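Local coordinates for DUF269-containing protein (Cyanothece sp. ATCC 51142, PDB 3NJ2), which is of unknown function but belongs to the DUF269 family and is associated with nitrogen fixation in this cyanobacterium, at residues C108-D113 with A122-G127; K102-L107 with A160-V165; S34-S39 with F93-A98; L87-Y92 with R137-F142. All coordinates share one frame; numbering follows the deposited sequence.

Contact 1: C108-D113 with A122-G127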
loop_
_atom_site.group_PDB
_atom_site.type_symbol
_atom_site.label_atom_id
_atom_site.label_comp_id
_atom_site.label_asym_id
_atom_site.label_seq_id
_atom_site.Cartn_x
_atom_site.Cartn_y
_atom_site.Cartn_z
ATOM N N CYS B 108 1.335 11.754 8.634
ATOM C CA CYS B 108 1.650 10.451 8.161
ATOM C C CYS B 108 0.354 9.782 7.597
ATOM O O CYS B 108 -0.758 10.015 8.132
ATOM C CB CYS B 108 2.272 9.609 9.342
ATOM S SG CYS B 108 3.946 9.991 9.707
ATOM N N GLN B 109 0.512 8.994 6.553
ATOM C CA GLN B 109 -0.589 8.171 5.981
ATOM C C GLN B 109 -0.213 6.691 6.046
ATOM O O GLN B 109 0.979 6.364 6.247
ATOM C CB GLN B 109 -0.850 8.610 4.590
ATOM C CG GLN B 109 -1.429 10.081 4.769
ATOM C CD GLN B 109 -1.713 10.684 3.453
ATOM O OE1 GLN B 109 -0.790 10.957 2.669
ATOM N NE2 GLN B 109 -2.991 10.913 3.185
ATOM N N VAL B 110 -1.261 5.889 6.081
ATOM C CA VAL B 110 -1.088 4.457 6.288
ATOM C C VAL B 110 -1.785 3.678 5.192
ATOM O O VAL B 110 -2.995 3.965 4.836
ATOM C CB VAL B 110 -1.657 4.042 7.670
ATOM C CG1 VAL B 110 -1.490 2.528 7.878
ATOM C CG2 VAL B 110 -0.981 4.794 8.842
ATOM N N VAL B 111 -1.105 2.645 4.637
ATOM C CA VAL B 111 -1.749 1.622 3.829
ATOM C C VAL B 111 -1.339 0.236 4.292
ATOM O O VAL B 111 -0.164 -0.031 4.570
ATOM C CB VAL B 111 -1.283 1.838 2.345
ATOM C CG1 VAL B 111 -1.329 0.543 1.436
ATOM C CG2 VAL B 111 -2.029 2.979 1.777
ATOM N N VAL B 112 -2.310 -0.632 4.339
ATOM C CA VAL B 112 -2.116 -2.076 4.571
ATOM C C VAL B 112 -2.614 -2.829 3.323
ATOM O O VAL B 112 -3.819 -2.754 2.955
ATOM C CB VAL B 112 -2.748 -2.586 5.894
ATOM C CG1 VAL B 112 -2.681 -4.114 5.977
ATOM C CG2 VAL B 112 -2.141 -1.874 7.137
ATOM N N ASP B 113 -1.687 -3.424 2.590
ATOM C CA ASP B 113 -2.060 -4.092 1.378
ATOM C C ASP B 113 -1.783 -5.602 1.565
ATOM O O ASP B 113 -0.663 -6.017 1.857
ATOM C CB ASP B 113 -1.216 -3.593 0.245
ATOM C CG ASP B 113 -1.618 -4.183 -1.122
ATOM O OD1 ASP B 113 -2.832 -4.210 -1.468
ATOM O OD2 ASP B 113 -0.772 -4.580 -1.874
ATOM N N ALA B 122 2.686 -3.386 5.226
ATOM C CA ALA B 122 2.165 -2.260 5.981
ATOM C C ALA B 122 3.126 -1.108 5.724
ATOM O O ALA B 122 4.315 -1.221 6.022
ATOM C CB ALA B 122 2.094 -2.615 7.442
ATOM N N LEU B 123 2.563 0.010 5.247
ATOM C CA LEU B 123 3.367 1.150 4.837
ATOM C C LEU B 123 2.896 2.388 5.603
ATOM O O LEU B 123 1.711 2.675 5.619
ATOM C CB LEU B 123 3.255 1.448 3.347
ATOM C CG LEU B 123 3.592 0.144 2.591
ATOM C CD1 LEU B 123 3.327 0.421 1.120
ATOM C CD2 LEU B 123 5.059 -0.272 2.899
ATOM N N VAL B 124 3.811 3.120 6.210
ATOM C CA VAL B 124 3.479 4.460 6.793
ATOM C C VAL B 124 4.429 5.429 6.184
ATOM O O VAL B 124 5.643 5.211 6.229
ATOM C CB VAL B 124 3.569 4.409 8.262
ATOM C CG1 VAL B 124 3.186 5.837 8.934
ATOM C CG2 VAL B 124 2.678 3.231 8.898
ATOM N N TRP B 125 3.910 6.505 5.611
ATOM C CA TRP B 125 4.811 7.505 5.024
ATOM C C TRP B 125 4.368 8.900 5.348
ATOM O O TRP B 125 3.192 9.117 5.549
ATOM C CB TRP B 125 5.002 7.383 3.526
ATOM C CG TRP B 125 3.892 7.763 2.680
ATOM C CD1 TRP B 125 3.775 8.917 1.908
ATOM C CD2 TRP B 125 2.632 7.050 2.532
ATOM N NE1 TRP B 125 2.530 8.946 1.286
ATOM C CE2 TRP B 125 1.846 7.801 1.597
ATOM C CE3 TRP B 125 2.123 5.813 2.997
ATOM C CZ2 TRP B 125 0.565 7.387 1.175
ATOM C CZ3 TRP B 125 0.815 5.432 2.600
ATOM C CH2 TRP B 125 0.059 6.230 1.691
ATOM N N GLY B 126 5.368 9.788 5.344
ATOM C CA GLY B 126 5.104 11.234 5.602
ATOM C C GLY B 126 6.018 11.968 4.632
ATOM O O GLY B 126 7.158 11.604 4.521
ATOM N N GLY B 127 5.497 12.982 3.918
ATOM C CA GLY B 127 6.339 13.615 2.865
ATOM C C GLY B 127 6.664 12.501 1.872
ATOM O O GLY B 127 5.760 11.878 1.398
HETATM O O HOH W 1 1.709 11.039 3.849
#
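Q109 lies against the indole of W125, across two antiparallel strands of a beta hairpin. Its CB sits over the six-membered ring, 3.9 Å from the centroid of the W125 ring and offset toward the rim, a CH-pi contact. W125 CG is tucked between its own backbone N and carbonyl carbon (chi1 72°), which swings the indole back across the neighbouring strand; V111 CG2 then meets the ring edge, 3.8 Å from W125 CZ3. A water donates to both Q109 OE1 and W125 O and lies over the same ring face as Q109 CB.

W125 O also takes the nearly straight bond from Q109 N (2.9 Å, 169° at the hydrogen), so two donors hold it. Q109 with W125 and V111 with L123 are the hydrogen-bonded pairs. Between and beyond them, V110 with V124 and V112 with A122 are non-hydrogen-bonded pairs with side chains on the opposite face, where V110 CG2 and V124 CG2 run side by side at 4.0 Å.

The face of V110, V112, A122 and V124 packs on helix 83-104 through A97, L90 and F93, and strand 129-136 continues the sheet beyond A122 and V124. The face of Q109, V111 and W125 meets the second subunit, whose W121 makes an edge-to-face ring pair with W125.

Contact 2: K102-L107 with A160-V165; sequences KETGLL and AGIELV
T104 and V165 reach toward each other tip to tip at the C-terminal end of helix 83-104, with T104 CB 3.8 Å from V165 CG1. The contacts across this pair of segments are apolar. T104 CG2 also touches I162 CG2 at 3.9 Å, so the threonine methyl comes up against both I162 and V165, one helical turn apart on helix 147-167. Further along, I162 CD1 reaches E103 CB at 3.8 Å: it is the aliphatic root of the glutamate that packs, while the chain bends at chi2 (-81°) and carries the carboxylate away from the helix opposite. At the other end, L106 CD2 crosses V165 CG2 at 3.8 Å, after CG has been set anti to the backbone N (chi1 -178°).

Polar bonding stays on one side. T104 OG1 accepts from L106 N at 3.1 Å, with 161° at the hydrogen, forming an ST turn, and is also bonded to I100 O one turn back. G105, with positive phi, takes the chain out of the helix between these two residues.

I100 of helix 83-104 also touches I162 and V165, extending the apolar patch. T104 divides its roles: its hydroxyl is occupied by its own chain as the helix ends, and its carbon atoms do the packing, so this surface contact is held by van der Waals fit, with no hydrogen bond or ion pair between the segments.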
loop_
_atom_site.group_PDB
_atom_site.type_symbol
_atom_site.label_atom_id
_atom_site.label_comp_id
_atom_site.label_asym_id
_atom_site.label_seq_id
_atom_site.Cartn_x
_atom_site.Cartn_y
_atom_site.Cartn_z
ATOM N N LYS B 102 2.448 12.803 16.306
ATOM C CA LYS B 102 2.436 13.574 17.585
ATOM C C LYS B 102 3.837 14.024 17.977
ATOM O O LYS B 102 4.056 15.171 18.453
ATOM C CB LYS B 102 1.870 12.709 18.725
ATOM C CG LYS B 102 0.374 12.653 18.687
ATOM C CD LYS B 102 -0.135 12.129 19.972
ATOM C CE LYS B 102 -1.571 12.589 20.158
ATOM N NZ LYS B 102 -2.269 11.548 20.932
ATOM N N GLU B 103 4.821 13.168 17.855
ATOM C CA GLU B 103 6.144 13.468 18.403
ATOM C C GLU B 103 7.006 14.242 17.427
ATOM O O GLU B 103 7.953 14.904 17.841
ATOM C CB GLU B 103 6.832 12.138 18.806
ATOM C CG GLU B 103 6.169 11.350 19.962
ATOM C CD GLU B 103 6.545 11.893 21.335
ATOM O OE1 GLU B 103 7.423 11.266 21.978
ATOM O OE2 GLU B 103 6.043 13.031 21.637
ATOM N N THR B 104 6.711 14.144 16.135
ATOM C CA THR B 104 7.563 14.843 15.131
ATOM C C THR B 104 6.889 15.995 14.341
ATOM O O THR B 104 7.557 16.793 13.696
ATOM C CB THR B 104 8.091 13.844 14.052
ATOM O OG1 THR B 104 6.984 13.386 13.251
ATOM C CG2 THR B 104 8.875 12.735 14.690
ATOM N N GLY B 105 5.554 16.060 14.328
ATOM C CA GLY B 105 4.843 16.987 13.498
ATOM C C GLY B 105 4.619 16.537 12.082
ATOM O O GLY B 105 3.832 17.168 11.325
ATOM N N LEU B 106 5.235 15.392 11.724
ATOM C CA LEU B 106 5.127 14.915 10.295
ATOM C C LEU B 106 3.732 14.274 10.036
ATOM O O LEU B 106 3.382 13.320 10.686
ATOM C CB LEU B 106 6.228 13.855 9.986
ATOM C CG LEU B 106 6.137 13.421 8.514
ATOM C CD1 LEU B 106 6.477 14.535 7.448
ATOM C CD2 LEU B 106 7.134 12.309 8.297
ATOM N N LEU B 107 2.948 14.814 9.119
ATOM C CA LEU B 107 1.655 14.208 8.802
ATOM C C LEU B 107 1.937 12.853 8.133
ATOM O O LEU B 107 2.729 12.821 7.170
ATOM C CB LEU B 107 0.880 15.123 7.807
ATOM C CG LEU B 107 0.492 16.472 8.499
ATOM C CD1 LEU B 107 -0.007 17.460 7.442
ATOM C CD2 LEU B 107 -0.505 16.407 9.649
ATOM N N ALA B 160 11.201 3.790 16.036
ATOM C CA ALA B 160 12.074 3.716 14.856
ATOM C C ALA B 160 11.614 4.654 13.753
ATOM O O ALA B 160 12.381 5.280 13.017
ATOM C CB ALA B 160 12.094 2.237 14.356
ATOM N N GLY B 161 10.306 4.815 13.626
ATOM C CA GLY B 161 9.810 5.792 12.697
ATOM C C GLY B 161 10.195 7.197 13.030
ATOM O O GLY B 161 10.577 7.980 12.189
ATOM N N ILE B 162 10.086 7.509 14.324
ATOM C CA ILE B 162 10.526 8.800 14.834
ATOM C C ILE B 162 12.004 9.061 14.526
ATOM O O ILE B 162 12.306 10.170 14.107
ATOM C CB ILE B 162 10.180 8.969 16.335
ATOM C CG1 ILE B 162 8.669 9.118 16.436
ATOM C CG2 ILE B 162 10.825 10.242 16.922
ATOM C CD1 ILE B 162 8.107 8.732 17.831
ATOM N N GLU B 163 12.824 8.058 14.757
ATOM C CA GLU B 163 14.286 8.193 14.473
ATOM C C GLU B 163 14.497 8.496 13.000
ATOM O O GLU B 163 15.322 9.363 12.619
ATOM C CB GLU B 163 15.022 6.966 14.880
ATOM C CG GLU B 163 15.241 6.724 16.388
ATOM C CD GLU B 163 15.807 5.306 16.637
ATOM O OE1 GLU B 163 16.084 4.524 15.642
ATOM O OE2 GLU B 163 15.972 4.958 17.841
ATOM N N LEU B 164 13.684 7.889 12.132
ATOM C CA LEU B 164 13.826 8.169 10.709
ATOM C C LEU B 164 13.475 9.582 10.334
ATOM O O LEU B 164 14.216 10.190 9.591
ATOM C CB LEU B 164 12.997 7.152 9.869
ATOM C CG LEU B 164 13.561 5.762 9.754
ATOM C CD1 LEU B 164 12.484 4.809 9.157
ATOM C CD2 LEU B 164 14.814 5.766 8.946
ATOM N N VAL B 165 12.371 10.112 10.857
ATOM C CA VAL B 165 12.001 11.498 10.577
ATOM C C VAL B 165 13.128 12.442 11.095
ATOM O O VAL B 165 13.506 13.378 10.376
ATOM C CB VAL B 165 10.709 11.914 11.287
ATOM C CG1 VAL B 165 10.312 13.399 10.961
ATOM C CG2 VAL B 165 9.581 11.004 10.924
#

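Contact 3: S34-S39 with F93-A98; sequences SPFLQS and FRAIAA
S39 gives its hydroxyl proton to the backbone oxygen of A95, OG to O 3.0 Å, across the helical segments 35-39 and 93-98, whose directions make an angle of 124°. The approach is well off the carbonyl direction, with a C=O...OG angle of 111°, so the oxygen is met from the side. With S39 OG anti to its own backbone N (chi1 -165°), the hydroxyl is carried to the facing helix. The small residues there allow close approach: S39 and A95 have their CA atoms 5.1 Å apart, and A98 CB lies 3.9 Å from S39 OG.

One turn earlier, F36 adds the apolar half. Its CE1 corner meets I96 CG1 at 3.6 Å and A95 CB at 3.9 Å, both obliquely to the ring.

Further out, S34 caps helix 35-46: its OG accepts a nearly straight bond from L37 N at 3.0 Å, and is itself hydrogen-bonded to N151 of helix 147-167. N151 and T155 also pack against F36, while L99 touches both F36 and S39.

A buried hydroxyl is thus satisfied by a main-chain oxygen in a mostly apolar interface, the one hydrogen bond between two segments whose fit otherwise rests on alanine methyls, I96 CG1 and the CE1 corner of F36.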
loop_
_atom_site.group_PDB
_atom_site.type_symbol
_atom_site.label_atom_id
_atom_site.label_comp_id
_atom_site.label_asym_id
_atom_site.label_seq_id
_atom_site.Cartn_x
_atom_site.Cartn_y
_atom_site.Cartn_z
ATOM N N SER B 34 0.212 3.148 28.942
ATOM C CA SER B 34 1.017 3.178 27.731
ATOM C C SER B 34 0.591 4.127 26.649
ATOM O O SER B 34 -0.528 4.065 26.216
ATOM C CB SER B 34 1.037 1.762 27.139
ATOM O OG SER B 34 1.584 1.807 25.805
ATOM N N PRO B 35 1.471 5.038 26.158
ATOM C CA PRO B 35 1.002 5.935 25.079
ATOM C C PRO B 35 0.651 5.120 23.811
ATOM O O PRO B 35 -0.238 5.495 23.125
ATOM C CB PRO B 35 2.204 6.861 24.846
ATOM C CG PRO B 35 2.805 6.932 26.221
ATOM C CD PRO B 35 2.736 5.523 26.791
ATOM N N PHE B 36 1.394 4.017 23.580
ATOM C CA PHE B 36 1.066 3.154 22.448
ATOM C C PHE B 36 -0.291 2.502 22.570
ATOM O O PHE B 36 -1.059 2.620 21.651
ATOM C CB PHE B 36 2.168 2.135 22.051
ATOM C CG PHE B 36 1.698 1.282 20.945
ATOM C CD1 PHE B 36 1.652 1.798 19.598
ATOM C CD2 PHE B 36 1.255 -0.041 21.192
ATOM C CE1 PHE B 36 1.111 1.001 18.536
ATOM C CE2 PHE B 36 0.744 -0.758 20.140
ATOM C CZ PHE B 36 0.637 -0.229 18.846
ATOM N N LEU B 37 -0.524 1.843 23.705
ATOM C CA LEU B 37 -1.823 1.209 23.817
ATOM C C LEU B 37 -2.966 2.210 23.812
ATOM O O LEU B 37 -4.045 1.906 23.318
ATOM C CB LEU B 37 -1.842 0.265 25.049
ATOM C CG LEU B 37 -0.841 -0.878 25.079
ATOM C CD1 LEU B 37 -0.872 -1.770 26.354
ATOM C CD2 LEU B 37 -1.023 -1.714 23.808
ATOM N N GLN B 38 -2.740 3.381 24.427
ATOM C CA GLN B 38 -3.704 4.399 24.355
ATOM C C GLN B 38 -3.985 4.864 22.884
ATOM O O GLN B 38 -5.127 5.078 22.481
ATOM C CB GLN B 38 -3.393 5.510 25.337
ATOM C CG GLN B 38 -3.768 5.138 26.790
ATOM C CD GLN B 38 -5.272 4.937 26.928
ATOM O OE1 GLN B 38 -6.054 5.870 26.634
ATOM N NE2 GLN B 38 -5.679 3.731 27.341
ATOM N N SER B 39 -2.944 5.010 22.096
ATOM C CA SER B 39 -3.088 5.324 20.706
ATOM C C SER B 39 -3.858 4.250 19.994
ATOM O O SER B 39 -4.725 4.542 19.247
ATOM C CB SER B 39 -1.717 5.439 20.039
ATOM O OG SER B 39 -1.876 6.069 18.781
ATOM N N PHE B 93 -1.257 -0.074 12.656
ATOM C CA PHE B 93 -0.344 0.827 11.937
ATOM C C PHE B 93 -0.741 2.290 12.026
ATOM O O PHE B 93 0.139 3.150 11.999
ATOM C CB PHE B 93 0.008 0.292 10.534
ATOM C CG PHE B 93 0.874 -0.959 10.627
ATOM C CD1 PHE B 93 2.236 -0.800 10.876
ATOM C CD2 PHE B 93 0.329 -2.279 10.444
ATOM C CE1 PHE B 93 2.961 -1.901 11.040
ATOM C CE2 PHE B 93 1.104 -3.407 10.642
ATOM C CZ PHE B 93 2.441 -3.204 10.933
ATOM N N ARG B 94 -2.068 2.549 12.082
ATOM C CA ARG B 94 -2.515 3.959 12.297
ATOM C C ARG B 94 -2.127 4.445 13.668
ATOM O O ARG B 94 -1.879 5.700 13.844
ATOM C CB ARG B 94 -4.031 4.029 12.204
ATOM C CG ARG B 94 -4.514 3.960 10.689
ATOM C CD ARG B 94 -6.032 3.629 10.718
ATOM N NE ARG B 94 -6.552 3.694 9.353
ATOM C CZ ARG B 94 -7.691 3.125 8.941
ATOM N NH1 ARG B 94 -8.447 2.389 9.774
ATOM N NH2 ARG B 94 -8.026 3.233 7.670
ATOM N N ALA B 95 -2.098 3.564 14.638
ATOM C CA ALA B 95 -1.730 3.922 16.029
ATOM C C ALA B 95 -0.222 4.344 16.043
ATOM O O ALA B 95 0.174 5.340 16.739
ATOM C CB ALA B 95 -2.033 2.767 16.927
ATOM N N ILE B 96 0.578 3.585 15.266
ATOM C CA ILE B 96 1.998 3.810 15.183
ATOM C C ILE B 96 2.164 5.178 14.474
ATOM O O ILE B 96 2.932 6.088 14.951
ATOM C CB ILE B 96 2.660 2.656 14.408
ATOM C CG1 ILE B 96 2.719 1.488 15.320
ATOM C CG2 ILE B 96 4.178 3.137 13.935
ATOM C CD1 ILE B 96 2.974 0.206 14.550
ATOM N N ALA B 97 1.434 5.400 13.393
ATOM C CA ALA B 97 1.525 6.600 12.546
ATOM C C ALA B 97 1.126 7.830 13.409
ATOM O O ALA B 97 1.755 8.868 13.418
ATOM C CB ALA B 97 0.614 6.477 11.360
ATOM N N ALA B 98 0.047 7.648 14.197
ATOM C CA ALA B 98 -0.387 8.817 15.026
ATOM C C ALA B 98 0.649 9.267 16.046
ATOM O O ALA B 98 0.744 10.443 16.310
ATOM C CB ALA B 98 -1.686 8.419 15.694
#

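Contact 4: L87-Y92 with R137-F142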
loop_
_atom_site.group_PDB
_atom_site.type_symbol
_atom_site.label_atom_id
_atom_site.label_comp_id
_atom_site.label_asym_id
_atom_site.label_seq_id
_atom_site.Cartn_x
_atom_site.Cartn_y
_atom_site.Cartn_z
ATOM N N LEU B 87 -8.928 -4.734 9.589
ATOM C CA LEU B 87 -9.134 -3.459 10.305
ATOM C C LEU B 87 -8.270 -3.423 11.575
ATOM O O LEU B 87 -7.695 -2.340 11.864
ATOM C CB LEU B 87 -10.667 -3.299 10.601
ATOM C CG LEU B 87 -10.920 -1.910 11.246
ATOM C CD1 LEU B 87 -10.484 -0.663 10.462
ATOM C CD2 LEU B 87 -12.437 -1.769 11.438
ATOM N N ARG B 88 -8.071 -4.523 12.282
ATOM C CA ARG B 88 -7.082 -4.554 13.408
ATOM C C ARG B 88 -5.695 -4.228 12.948
ATOM O O ARG B 88 -5.035 -3.459 13.597
ATOM C CB ARG B 88 -6.998 -5.874 14.259
ATOM C CG ARG B 88 -8.268 -6.053 15.136
ATOM C CD ARG B 88 -8.001 -7.033 16.216
ATOM N NE ARG B 88 -7.681 -8.355 15.610
ATOM C CZ ARG B 88 -8.612 -9.198 15.151
ATOM N NH1 ARG B 88 -9.917 -8.895 15.228
ATOM N NH2 ARG B 88 -8.261 -10.363 14.601
ATOM N N ILE B 89 -5.261 -4.808 11.843
ATOM C CA ILE B 89 -3.909 -4.505 11.418
ATOM C C ILE B 89 -3.865 -3.044 10.953
ATOM O O ILE B 89 -2.847 -2.379 11.313
ATOM C CB ILE B 89 -3.569 -5.362 10.186
ATOM C CG1 ILE B 89 -3.674 -6.805 10.533
ATOM C CG2 ILE B 89 -2.114 -5.024 9.651
ATOM C CD1 ILE B 89 -3.505 -7.771 9.348
ATOM N N LEU B 90 -4.877 -2.476 10.258
ATOM C CA LEU B 90 -4.863 -1.054 9.878
ATOM C C LEU B 90 -4.803 -0.171 11.124
ATOM O O LEU B 90 -3.966 0.747 11.176
ATOM C CB LEU B 90 -6.102 -0.779 9.044
ATOM C CG LEU B 90 -6.191 0.372 8.079
ATOM C CD1 LEU B 90 -4.908 0.533 7.256
ATOM C CD2 LEU B 90 -7.353 -0.018 7.159
ATOM N N CYS B 91 -5.537 -0.548 12.168
ATOM C CA CYS B 91 -5.546 0.281 13.368
ATOM C C CYS B 91 -4.248 0.270 14.130
ATOM O O CYS B 91 -3.798 1.333 14.636
ATOM C CB CYS B 91 -6.686 -0.108 14.308
ATOM S SG CYS B 91 -8.341 0.501 13.673
ATOM N N TYR B 92 -3.559 -0.875 14.131
ATOM C CA TYR B 92 -2.204 -1.003 14.673
ATOM C C TYR B 92 -1.261 -0.063 13.986
ATOM O O TYR B 92 -0.560 0.775 14.656
ATOM C CB TYR B 92 -1.752 -2.474 14.525
ATOM C CG TYR B 92 -0.381 -2.784 15.030
ATOM C CD1 TYR B 92 -0.125 -2.934 16.423
ATOM C CD2 TYR B 92 0.663 -2.988 14.150
ATOM C CE1 TYR B 92 1.155 -3.275 16.914
ATOM C CE2 TYR B 92 1.889 -3.368 14.624
ATOM C CZ TYR B 92 2.124 -3.490 16.008
ATOM O OH TYR B 92 3.379 -3.801 16.439
ATOM N N ARG B 137 2.997 -11.304 6.662
ATOM C CA ARG B 137 2.814 -12.653 6.175
ATOM C C ARG B 137 1.787 -13.303 7.132
ATOM O O ARG B 137 1.750 -12.936 8.361
ATOM C CB ARG B 137 4.182 -13.430 6.085
ATOM C CG ARG B 137 4.792 -13.784 7.353
ATOM C CD ARG B 137 6.126 -14.597 7.186
ATOM N NE ARG B 137 6.555 -15.077 8.480
ATOM C CZ ARG B 137 7.805 -15.343 8.856
ATOM N NH1 ARG B 137 8.841 -15.182 8.038
ATOM N NH2 ARG B 137 8.012 -15.776 10.091
ATOM N N ASP B 138 0.999 -14.271 6.605
ATOM C CA ASP B 138 0.039 -15.045 7.467
ATOM C C ASP B 138 -0.847 -14.051 8.206
ATOM O O ASP B 138 -1.084 -14.251 9.401
ATOM C CB ASP B 138 0.815 -15.917 8.504
ATOM C CG ASP B 138 1.808 -16.874 7.796
ATOM O OD1 ASP B 138 1.639 -17.086 6.558
ATOM O OD2 ASP B 138 2.724 -17.304 8.468
ATOM N N ALA B 139 -1.315 -13.000 7.474
ATOM C CA ALA B 139 -1.970 -11.868 8.153
ATOM C C ALA B 139 -3.236 -12.303 8.893
ATOM O O ALA B 139 -3.628 -11.694 9.909
ATOM C CB ALA B 139 -2.293 -10.842 7.178
ATOM N N HIS B 140 -3.868 -13.396 8.457
ATOM C CA HIS B 140 -5.097 -13.891 9.166
ATOM C C HIS B 140 -4.772 -14.147 10.645
ATOM O O HIS B 140 -5.686 -14.063 11.492
ATOM C CB HIS B 140 -5.577 -15.236 8.557
ATOM C CG HIS B 140 -5.760 -15.212 7.077
ATOM N ND1 HIS B 140 -4.784 -14.826 6.163
ATOM C CD2 HIS B 140 -6.865 -15.475 6.339
ATOM C CE1 HIS B 140 -5.275 -14.915 4.931
ATOM N NE2 HIS B 140 -6.552 -15.272 5.017
ATOM N N ARG B 141 -3.536 -14.568 10.975
ATOM C CA ARG B 141 -3.051 -14.922 12.339
ATOM C C ARG B 141 -2.502 -13.723 13.151
ATOM O O ARG B 141 -1.790 -13.951 14.132
ATOM C CB ARG B 141 -1.965 -15.945 12.188
ATOM C CG ARG B 141 -2.497 -17.241 11.518
ATOM C CD ARG B 141 -1.420 -18.338 11.480
ATOM N NE ARG B 141 -2.007 -19.463 10.743
ATOM C CZ ARG B 141 -1.294 -20.494 10.281
ATOM N NH1 ARG B 141 0.027 -20.508 10.450
ATOM N NH2 ARG B 141 -1.923 -21.507 9.702
ATOM N N PHE B 142 -2.760 -12.493 12.631
ATOM C CA PHE B 142 -2.209 -11.259 13.265
ATOM C C PHE B 142 -2.573 -11.275 14.731
ATOM O O PHE B 142 -3.743 -11.454 15.096
ATOM C CB PHE B 142 -2.777 -10.026 12.594
ATOM C CG PHE B 142 -2.205 -8.771 13.092
ATOM C CD1 PHE B 142 -0.892 -8.396 12.747
ATOM C CD2 PHE B 142 -2.957 -7.996 13.964
ATOM C CE1 PHE B 142 -0.374 -7.191 13.221
ATOM C CE2 PHE B 142 -2.472 -6.797 14.406
ATOM C CZ PHE B 142 -1.182 -6.424 14.109
HETATM O O HOH W 2 -5.983 -12.670 13.988
HETATM O O HOH W 3 -5.410 -9.921 16.420
#
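The backbones stay well apart, the nearest CA atoms being those of I89 and F142 at 7.2 Å, so segment 87-92 of helix 83-104 meets the short 3-10 turn at 139-140 and the loop after it through side chains and water. F142 carries most of the contact. Its ring points away from its own backbone N (chi1 -176°) and extends to the helix, where I89 CG1 lies over one face, 3.7 Å from the centroid of the F142 ring and 3.5 Å from F142 CG. The far rim of the same ring points at Y92: F142 CZ stands over the tyrosine face, 3.8 Å from Y92 CG, in a T-shaped (edge-to-face) pair with planes at 70°. I89 also reaches past F142, its CD1 touching A139 CB at 4.0 Å.

R88 works through solvent. One water accepts from R88 NE (2.9 Å) and donates to F142 O; a second, in the guanidinium plane, accepts a longer bond from R88 NH2 (3.3 Å) and donates to both H140 O and F142 O. The carbonyl of F142 is therefore held by two waters, both joined to the same arginine.

F144 adds a further edge-to-face partner to F142 and also meets Y92, while L114 of strand 109-114 lies against both I89 and A139. The contact has two parts: aliphatic and aromatic groups fix the F142 ring on its face and at its rim, and alongside them the arginine, probably charged, reaches the loop carbonyls by way of water without bonding to them directly.

Helix 83-104 is common to contacts 2, 3 and 4, which meet it near its C-terminal end, in its middle and nearer its start; contact 1 is the hairpin that packs on the same helix, touching F93 and A97 of contact 3 and I89 and L90 of contact 4. Contacts 1, 3 and 4 are buried, contact 2 lies at the surface. Contacts 2 and 4 sit on opposite sides of the chain's centre, about 23 Å between their centres. Main-chain bonding dominates only contact 1; contact 3 has one side-chain to main-chain bond across its segments, contact 4 relies on rings and water, and contact 2 is apolar, joined to the hairpin where L106 meets G126.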